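Local coordinates for homocitrate synthase (Sulfolobus acidocaldarius, PDB 6KTQ), which catalyses the aldol-type condensation of acetyl-CoA with 2-oxoglutarate to give homocitrate, the first step of lysine biosynthesis through alpha-aminoadipate, at residues T252-L257 with A264-V269. Sequence-based numbering, arbitrary orientation.
Sequences TTLNGL and APLQVV
Thr253 meets the chain leading into helix 266-277 with both of its backbone polar groups: its N gives a hydrogen bond to Ala264 O (3.2 Å), and its O takes one from Leu266 N at 2.8 Å. Together they make a single beta bridge between Thr253 and Pro265, the N-cap residue. The next residue after Leu266, Gln267, reaches back to the loop. From CB its chain runs to CG, which lies between the backbone N and the carbonyl carbon (chi1 57°), and a bend at chi2 then brings CD round to face Asn255. Gln267 OE1 accepts a hydrogen bond from Asn255 N at 3.0 Å, with Leu254 CD1 lying by it, and Gln267 NE2 gives one to Asn255 OD1 at 2.9 Å, nearly straight. NE2 lies in the carbonyl plane of Asn255, and OD1 in turn lies in the amide plane of Gln267. The two amide planes stand 58° apart, and NE2 has a further partner in Thr309 OG1. All this happens in the TIM barrel of the DRE-TIM family, where the chain leaves strand 249-252, loops round and enters the following helix; the side chain of Thr253 is about 8 Å from the bound zinc ion. A leucine in place of Gln267 would probably leave Asn255 N and OD1 without their mates and let the loop shift against the helix. Beside the amide pair, Leu254 CD2 touches Leu266 CD2 at 3.6 Å. Leu266 CD1 turns instead to Thr252, lying 3.6 Å from its OG1, a hydroxyl hydrogen-bonded to Asp37 of strand 31-37. Pro265 CB packs against Gly256 N at 3.5 Å.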
loop_
_atom_site.group_PDB
_atom_site.type_symbol
_atom_site.label_atom_id
_atom_site.label_comp_id
_atom_site.label_asym_id
_atom_site.label_seq_id
_atom_site.Cartn_x
_atom_site.Cartn_y
_atom_site.Cartn_z
ATOM N N THR A 252 -1.690 -3.341 23.420
ATOM C CA THR A 252 -0.977 -4.490 23.948
ATOM C C THR A 252 -1.175 -4.640 25.455
ATOM O O THR A 252 -1.642 -3.721 26.135
ATOM C CB THR A 252 0.537 -4.386 23.691
ATOM O OG1 THR A 252 1.070 -3.259 24.370
ATOM C CG2 THR A 252 0.863 -4.310 22.242
ATOM N N THR A 253 -0.846 -5.827 25.954
ATOM C CA THR A 253 -0.560 -6.011 27.372
ATOM C C THR A 253 0.781 -6.704 27.508
ATOM O O THR A 253 1.215 -7.444 26.593
ATOM C CB THR A 253 -1.591 -6.891 28.059
ATOM O OG1 THR A 253 -1.670 -8.145 27.367
ATOM C CG2 THR A 253 -2.956 -6.219 28.101
ATOM N N LEU A 254 1.446 -6.485 28.622
ATOM C CA LEU A 254 2.604 -7.318 28.946
ATOM C C LEU A 254 2.127 -8.755 29.099
ATOM O O LEU A 254 1.067 -9.021 29.664
ATOM C CB LEU A 254 3.326 -6.860 30.205
ATOM C CG LEU A 254 4.517 -5.933 29.997
ATOM C CD1 LEU A 254 5.555 -6.595 29.087
ATOM C CD2 LEU A 254 4.027 -4.601 29.472
ATOM N N ASN A 255 2.877 -9.675 28.511
ATOM C CA ASN A 255 2.726 -11.097 28.802
ATOM C C ASN A 255 1.447 -11.716 28.287
ATOM O O ASN A 255 1.081 -12.810 28.699
ATOM C CB ASN A 255 2.839 -11.353 30.318
ATOM C CG ASN A 255 4.134 -10.809 30.923
ATOM O OD1 ASN A 255 5.090 -10.469 30.214
ATOM N ND2 ASN A 255 4.166 -10.717 32.245
ATOM N N GLY A 256 0.731 -11.028 27.414
ATOM C CA GLY A 256 -0.521 -11.593 26.900
ATOM C C GLY A 256 -1.615 -11.646 27.955
ATOM O O GLY A 256 -2.482 -12.531 27.933
ATOM N N LEU A 257 -1.556 -10.741 28.920
ATOM C CA LEU A 257 -2.675 -10.599 29.858
ATOM C C LEU A 257 -3.965 -10.113 29.146
ATOM O O LEU A 257 -3.928 -9.479 28.063
ATOM C CB LEU A 257 -2.289 -9.662 30.999
ATOM C CG LEU A 257 -1.211 -10.198 31.962
ATOM C CD1 LEU A 257 -0.728 -9.084 32.880
ATOM C CD2 LEU A 257 -1.727 -11.370 32.801
ATOM N N ALA A 264 -2.858 -9.024 22.230
ATOM C CA ALA A 264 -1.506 -9.038 21.671
ATOM C C ALA A 264 -0.443 -8.699 22.725
ATOM O O ALA A 264 -0.523 -7.667 23.368
ATOM C CB ALA A 264 -1.411 -8.042 20.512
ATOM N N PRO A 265 0.575 -9.556 22.886
ATOM C CA PRO A 265 1.545 -9.268 23.938
ATOM C C PRO A 265 2.631 -8.300 23.512
ATOM O O PRO A 265 3.233 -8.455 22.439
ATOM C CB PRO A 265 2.121 -10.636 24.274
ATOM C CG PRO A 265 1.914 -11.455 23.052
ATOM C CD PRO A 265 0.647 -10.953 22.436
ATOM N N LEU A 266 2.908 -7.319 24.360
ATOM C CA LEU A 266 3.823 -6.250 24.031
ATOM C C LEU A 266 5.181 -6.736 23.534
ATOM O O LEU A 266 5.690 -6.264 22.480
ATOM C CB LEU A 266 3.986 -5.291 25.199
ATOM C CG LEU A 266 4.939 -4.133 24.962
ATOM C CD1 LEU A 266 4.587 -3.304 23.728
ATOM C CD2 LEU A 266 4.976 -3.259 26.217
ATOM N N GLN A 267 5.769 -7.701 24.244
ATOM C CA GLN A 267 7.133 -8.112 23.905
ATOM C C GLN A 267 7.205 -8.763 22.525
ATOM O O GLN A 267 8.183 -8.567 21.804
ATOM C CB GLN A 267 7.754 -8.998 24.977
ATOM C CG GLN A 267 6.984 -10.261 25.327
ATOM C CD GLN A 267 6.107 -10.073 26.552
ATOM O OE1 GLN A 267 5.088 -9.395 26.503
ATOM N NE2 GLN A 267 6.490 -10.699 27.642
ATOM N N VAL A 268 6.164 -9.494 22.148
ATOM C CA VAL A 268 6.145 -10.185 20.873
ATOM C C VAL A 268 5.846 -9.192 19.754
ATOM O O VAL A 268 6.531 -9.183 18.748
ATOM C CB VAL A 268 5.143 -11.355 20.847
ATOM C CG1 VAL A 268 5.318 -12.184 19.588
ATOM C CG2 VAL A 268 5.337 -12.255 22.061
ATOM N N VAL A 269 4.855 -8.335 19.969
ATOM C CA VAL A 269 4.506 -7.276 19.014
ATOM C C VAL A 269 5.713 -6.391 18.713
ATOM O O VAL A 269 6.013 -6.081 17.547
ATOM C CB VAL A 269 3.315 -6.446 19.530
ATOM C CG1 VAL A 269 3.121 -5.209 18.686
ATOM C CG2 VAL A 269 2.064 -7.285 19.512
#